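Side-chain contacts in metallopeptidase containing co-catalytic metalloactive site (Shewanella denitrificans OS217, PDB 3B2Y), which probably acts as a zinc-dependent metallocarboxypeptidase-like hydrolase of the peptidase M14 family and holds a nickel ion in its metal site here: residues E78-A81 with G82-M86; D252-R255 with R256-A259. All coordinates share one frame; numbering follows the deposited sequence.

Contact 1 (E78-A81 with G82-M86). With NI (nickel (II) ion), chain C.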
ATOM      1  N   GLU A  78       2.978  -7.122  -9.836  1.00 33.04           N
ATOM      2  CA  GLU A  78       3.363  -6.224 -10.938  1.00 32.36           C
ATOM      3  C   GLU A  78       3.407  -4.747 -10.453  1.00 33.33           C
ATOM      4  O   GLU A  78       3.883  -3.884 -11.176  1.00 33.45           O
ATOM      5  CB  GLU A  78       2.448  -6.405 -12.160  1.00 32.86           C
ATOM      6  CG  GLU A  78       1.138  -5.638 -12.281  1.00 36.56           C
ATOM      7  CD  GLU A  78       0.056  -6.152 -11.384  1.00 40.64           C
ATOM      8  OE1 GLU A  78       0.423  -6.780 -10.379  1.00 40.18           O
ATOM      9  OE2 GLU A  78      -1.156  -5.906 -11.643  1.00 44.31           O
ATOM     10  N   GLU A  79       2.870  -4.481  -9.258  1.00 28.68           N
ATOM     11  CA  GLU A  79       2.756  -3.115  -8.711  1.00 33.30           C
ATOM     12  C   GLU A  79       3.934  -2.767  -7.800  1.00 31.80           C
ATOM     13  O   GLU A  79       3.761  -2.361  -6.666  1.00 32.88           O
ATOM     14  CB  GLU A  79       1.411  -2.999  -7.978  1.00 32.67           C
ATOM     15  CG  GLU A  79       0.269  -3.210  -8.974  1.00 26.79           C
ATOM     16  CD  GLU A  79      -1.148  -3.194  -8.369  1.00 36.79           C
ATOM     17  OE1 GLU A  79      -1.277  -2.821  -7.191  1.00 36.78           O
ATOM     18  OE2 GLU A  79      -2.098  -3.652  -9.099  1.00 35.99           O
ATOM     19  N   ALA A  80       5.150  -2.952  -8.328  1.00 31.02           N
ATOM     20  CA  ALA A  80       6.394  -2.964  -7.537  1.00 31.02           C
ATOM     21  C   ALA A  80       6.813  -1.602  -6.949  1.00 32.58           C
ATOM     22  O   ALA A  80       7.557  -1.535  -5.931  1.00 34.18           O
ATOM     23  CB  ALA A  80       7.551  -3.601  -8.358  1.00 33.08           C
ATOM     24  N   ALA A  81       6.309  -0.511  -7.521  1.00 31.42           N
ATOM     25  CA  ALA A  81       6.577   0.821  -6.988  1.00 30.34           C
ATOM     26  C   ALA A  81       6.038   1.062  -5.591  1.00 33.58           C
ATOM     27  O   ALA A  81       6.501   1.965  -4.874  1.00 33.42           O
ATOM     28  CB  ALA A  81       6.026   1.960  -7.953  1.00 31.09           C
ATOM     29  N   GLY A  82       5.034   0.288  -5.194  1.00 34.06           N
ATOM     30  CA  GLY A  82       4.539   0.385  -3.827  1.00 31.37           C
ATOM     31  C   GLY A  82       5.570  -0.016  -2.758  1.00 33.74           C
ATOM     32  O   GLY A  82       5.967   0.793  -1.928  1.00 33.25           O
ATOM     33  N   PRO A  83       5.984  -1.287  -2.751  1.00 30.47           N
ATOM     34  CA  PRO A  83       6.911  -1.719  -1.713  1.00 31.63           C
ATOM     35  C   PRO A  83       8.236  -0.932  -1.783  1.00 29.74           C
ATOM     36  O   PRO A  83       8.749  -0.510  -0.743  1.00 28.89           O
ATOM     37  CB  PRO A  83       7.084  -3.203  -1.993  1.00 31.41           C
ATOM     38  CG  PRO A  83       5.877  -3.548  -2.755  1.00 33.80           C
ATOM     39  CD  PRO A  83       5.612  -2.404  -3.621  1.00 31.12           C
ATOM     40  N   TRP A  84       8.746  -0.649  -2.995  1.00 30.28           N
ATOM     41  CA  TRP A  84       9.962   0.183  -3.093  1.00 29.50           C
ATOM     42  C   TRP A  84       9.692   1.656  -2.662  1.00 25.96           C
ATOM     43  O   TRP A  84      10.576   2.297  -2.097  1.00 25.42           O
ATOM     44  CB  TRP A  84      10.631   0.130  -4.481  1.00 29.45           C
ATOM     45  CG  TRP A  84      11.182  -1.212  -4.836  1.00 31.43           C
ATOM     46  CD1 TRP A  84      10.619  -2.108  -5.635  1.00 33.08           C
ATOM     47  CD2 TRP A  84      12.406  -1.772  -4.376  1.00 26.41           C
ATOM     48  NE1 TRP A  84      11.409  -3.225  -5.746  1.00 28.47           N
ATOM     49  CE2 TRP A  84      12.531  -3.039  -4.981  1.00 31.96           C
ATOM     50  CE3 TRP A  84      13.418  -1.330  -3.506  1.00 30.68           C
ATOM     51  CZ2 TRP A  84      13.575  -3.881  -4.694  1.00 29.14           C
ATOM     52  CZ3 TRP A  84      14.493  -2.159  -3.249  1.00 30.62           C
ATOM     53  CH2 TRP A  84      14.586  -3.413  -3.875  1.00 31.48           C
ATOM     54  N   GLY A  85       8.471   2.147  -2.942  1.00 28.69           N
ATOM     55  CA  GLY A  85       7.986   3.454  -2.469  1.00 29.21           C
ATOM     56  C   GLY A  85       8.036   3.529  -0.959  1.00 29.41           C
ATOM     57  O   GLY A  85       8.505   4.531  -0.385  1.00 29.15           O
HETATM   58  N   MSE A  86       7.617   2.458  -0.291  1.00 30.43           N
HETATM   59  CA  MSE A  86       7.694   2.437   1.166  1.00 35.21           C
HETATM   60  C   MSE A  86       9.103   2.463   1.704  1.00 30.68           C
HETATM   61  O   MSE A  86       9.385   3.102   2.695  1.00 28.86           O
HETATM   62  CB  MSE A  86       6.941   1.244   1.730  1.00 36.34           C
HETATM   63  CG  MSE A  86       6.552   1.484   3.208  1.00 47.15           C
HETATM   64 SE   MSE A  86       5.511  -0.016   3.881  0.75 54.94          SE
HETATM   65  CE  MSE A  86       4.138   0.021   2.425  1.00 39.20           C
TER
HETATM   66 NI    NI C 275      -3.294  -3.362  -7.267  0.70 29.97          NI
HETATM   67  O   HOH W   1      -4.046  -1.716  -8.690  1.00 34.23           O
HETATM   68  O   HOH W   2      -5.034  -3.421  -7.775  1.00 40.30           O

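Contact 2 (D252-R255 with R256-A259)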
ATOM      1  N   ASP A 252       7.738   6.311 -15.549  1.00 33.97           N
ATOM      2  CA  ASP A 252       9.082   6.030 -15.052  1.00 35.44           C
ATOM      3  C   ASP A 252       9.052   5.442 -13.612  1.00 33.22           C
ATOM      4  O   ASP A 252       8.429   6.003 -12.726  1.00 30.79           O
ATOM      5  CB  ASP A 252       9.945   7.311 -15.114  1.00 35.80           C
ATOM      6  CG  ASP A 252      11.318   7.128 -14.484  1.00 43.31           C
ATOM      7  OD1 ASP A 252      12.239   6.645 -15.176  1.00 51.99           O
ATOM      8  OD2 ASP A 252      11.485   7.457 -13.283  1.00 51.46           O
ATOM      9  N   PHE A 253       9.753   4.330 -13.425  1.00 31.88           N
ATOM     10  CA  PHE A 253       9.688   3.586 -12.193  1.00 32.27           C
ATOM     11  C   PHE A 253      10.114   4.431 -11.023  1.00 28.74           C
ATOM     12  O   PHE A 253       9.441   4.476 -10.023  1.00 30.24           O
ATOM     13  CB  PHE A 253      10.558   2.316 -12.269  1.00 31.28           C
ATOM     14  CG  PHE A 253      10.417   1.428 -11.070  1.00 30.48           C
ATOM     15  CD1 PHE A 253       9.263   0.689 -10.872  1.00 30.72           C
ATOM     16  CD2 PHE A 253      11.395   1.404 -10.087  1.00 35.75           C
ATOM     17  CE1 PHE A 253       9.113  -0.107  -9.761  1.00 33.29           C
ATOM     18  CE2 PHE A 253      11.248   0.603  -8.957  1.00 32.26           C
ATOM     19  CZ  PHE A 253      10.114  -0.134  -8.785  1.00 32.10           C
ATOM     20  N   ASP A 254      11.242   5.108 -11.154  1.00 32.80           N
ATOM     21  CA  ASP A 254      11.746   5.891 -10.025  1.00 35.21           C
ATOM     22  C   ASP A 254      10.835   7.082  -9.676  1.00 30.85           C
ATOM     23  O   ASP A 254      10.678   7.429  -8.506  1.00 30.77           O
ATOM     24  CB  ASP A 254      13.212   6.269 -10.248  1.00 34.66           C
ATOM     25  CG  ASP A 254      14.180   5.075  -9.980  1.00 46.34           C
ATOM     26  OD1 ASP A 254      13.814   4.134  -9.211  1.00 49.17           O
ATOM     27  OD2 ASP A 254      15.305   5.076 -10.550  1.00 52.93           O
ATOM     28  N   ARG A 255      10.180   7.651 -10.671  1.00 28.99           N
ATOM     29  CA  ARG A 255       9.142   8.634 -10.399  1.00 30.04           C
ATOM     30  C   ARG A 255       7.939   8.016  -9.666  1.00 27.99           C
ATOM     31  O   ARG A 255       7.256   8.688  -8.882  1.00 25.86           O
ATOM     32  CB  ARG A 255       8.660   9.254 -11.712  1.00 31.45           C
ATOM     33  CG  ARG A 255       8.004  10.593 -11.569  1.00 37.57           C
ATOM     34  CD  ARG A 255       8.029  11.384 -12.881  1.00 39.65           C
ATOM     35  NE  ARG A 255       7.338  12.659 -12.707  1.00 43.95           N
ATOM     36  CZ  ARG A 255       7.860  13.723 -12.104  1.00 48.59           C
ATOM     37  NH1 ARG A 255       9.093  13.697 -11.608  1.00 54.83           N
ATOM     38  NH2 ARG A 255       7.137  14.828 -11.986  1.00 49.41           N
ATOM     39  N   ARG A 256       7.631   6.758  -9.955  1.00 29.63           N
ATOM     40  CA  ARG A 256       6.514   6.104  -9.268  1.00 28.49           C
ATOM     41  C   ARG A 256       6.865   5.837  -7.834  1.00 24.29           C
ATOM     42  O   ARG A 256       6.028   6.033  -6.983  1.00 28.59           O
ATOM     43  CB  ARG A 256       6.120   4.782  -9.947  1.00 30.90           C
ATOM     44  CG  ARG A 256       5.240   4.995 -11.220  1.00 29.97           C
ATOM     45  CD  ARG A 256       5.649   4.059 -12.339  1.00 33.23           C
ATOM     46  NE  ARG A 256       5.580   2.675 -11.912  1.00 28.91           N
ATOM     47  CZ  ARG A 256       6.134   1.660 -12.573  1.00 33.61           C
ATOM     48  NH1 ARG A 256       6.749   1.873 -13.717  1.00 33.59           N
ATOM     49  NH2 ARG A 256       6.125   0.445 -12.076  1.00 32.29           N
ATOM     50  N   VAL A 257       8.128   5.521  -7.599  1.00 26.84           N
ATOM     51  CA  VAL A 257       8.659   5.297  -6.256  1.00 28.11           C
ATOM     52  C   VAL A 257       8.541   6.576  -5.478  1.00 28.17           C
ATOM     53  O   VAL A 257       8.007   6.568  -4.362  1.00 29.58           O
ATOM     54  CB  VAL A 257      10.121   4.798  -6.317  1.00 26.87           C
ATOM     55  CG1 VAL A 257      10.744   4.807  -4.931  1.00 29.01           C
ATOM     56  CG2 VAL A 257      10.172   3.361  -6.946  1.00 28.27           C
ATOM     57  N   GLN A 258       8.936   7.681  -6.113  1.00 29.06           N
ATOM     58  CA  GLN A 258       8.835   9.002  -5.512  1.00 28.97           C
ATOM     59  C   GLN A 258       7.403   9.417  -5.196  1.00 31.40           C
ATOM     60  O   GLN A 258       7.148   9.940  -4.118  1.00 29.83           O
ATOM     61  CB  GLN A 258       9.542  10.060  -6.384  1.00 27.37           C
ATOM     62  CG  GLN A 258      11.052   9.894  -6.341  1.00 31.18           C
ATOM     63  CD  GLN A 258      11.765  10.659  -7.466  1.00 36.41           C
ATOM     64  OE1 GLN A 258      11.201  10.905  -8.544  1.00 44.15           O
ATOM     65  NE2 GLN A 258      12.999  11.054  -7.202  1.00 43.25           N
ATOM     66  N   ALA A 259       6.483   9.191  -6.127  1.00 28.03           N
ATOM     67  CA  ALA A 259       5.091   9.522  -5.961  1.00 31.50           C
ATOM     68  C   ALA A 259       4.429   8.730  -4.810  1.00 31.26           C
ATOM     69  O   ALA A 259       3.676   9.312  -4.019  1.00 32.34           O
ATOM     70  CB  ALA A 259       4.313   9.328  -7.276  1.00 30.35           C
TER

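Contact 1 (E78-A81 with G82-M86)
Gly82 N reaches back three residues to Glu79 O at 3.3 Å, and the next two carbonyls are taken four residues on, Ala80 O by Trp84 N and Ala81 O by Gly85 N, as the chain winds from loop into helix 81-92. The three bonds differ in geometry. Trp84 N approaches Ala80 O almost head-on, with a C=O...N angle of 161°, whereas Gly82 N and Gly85 N both stand above the planes of the carbonyls they use. Ala80 O is crowded by carbon as well: Pro83 CD lies 3.1 Å from Ala80 O, and the indole presents its CD1 edge to the same oxygen, also at 3.1 Å. Trp84 CG is turned beside its own backbone N (chi1 -66°), which brings that edge back over the preceding turn; Ala80 CB lies 4.4 Å from Trp84 CD1, a loose apolar contact. Proline fits at 83 because the first turn of a helix asks no hydrogen bond of that nitrogen.

This is the loop after strand 68-73 that carries the HxxE metal motif of M14 peptidases, with His76 and Glu79 bound to the same metal. Glu79 sends its extended side chain away from the helix and grips nickel with both carboxylate oxygens, OE1 at 2.1 Å and OE2 at 2.2 Å from the ion. His170 also binds the ion; the two modelled water positions beside it are too close together to be filled at once, so the solvent ligands are doubtful. The carboxylate oxygens each have a second partner: Glu171 N donates to Glu79 OE1 and Arg119 to Glu79 OE2, while Arg119 also forms a salt bridge with Glu78. Far from the metal, Trp84 NE1 bonds to Ser22 O, and the indole sits among the rings of Phe18, Phe28 and Phe114.

Contact 2 (D252-R255 with R256-A259)
The Phe253 ring meets two residues of the following turn, Arg256 at its edge and Val257 over one face. Val257 CG2 makes a CH-pi contact 4.0 Å from the Phe253 ring centroid, 29° off the normal. The guanidinium of Arg256 stands nearly perpendicular to the ring, the planes 89° apart, with Arg256 NH2 3.4 Å from Phe253 CD1 at the ring edge; seen from the arginine, CD1 rests over one face of the guanidinium, toward its rim. Bends at chi2 and chi3 fold the arginine back past Asp252 O toward the start of the helix. There Arg256 NH1 bonds to Glu251 O, and NE forms a salt bridge with Glu171, so the group is fixed from several directions; Trp13 adds a cation-pi contact.

Beneath the side chains, Arg256, Val257, Gln258 and Ala259 each donate a backbone N-H to the carbonyl four residues earlier. The Asp254 carboxylate accepts from Ser15 OG and the backbone N atoms of Glu16 and Ile17. Asp252 OD2 accepts from Arg255 N at 2.9 Å, with an N-H...O angle of 154°: a classical aspartate N-cap, opening the C-terminal helix 253-271 of this M14-type fold.

Overall arrangement
Contact 1 leads from a loop into helix 81-92 and contact 2 opens helix 253-271; the two starts are neighbours, the contact centres about 9 Å apart, and they pack directly. Ala81 CB meets Arg256 CB at 3.5 Å, Phe253 CE1 comes within 3.6 Å of Ala81 N, and Phe253 CZ lies 3.8 Å from Trp84 CD1. Glu171 bridges them in polar fashion, accepting from Ala81 N through OE2 and from Arg256 through OE1. Contact 1 thus supplies a nickel ligand, and the side chains of Glu79 and the predicted catalytic Glu246 are about 5 Å apart; contact 2 stands further back, with the Arg256 side chain about 11 Å from the metal.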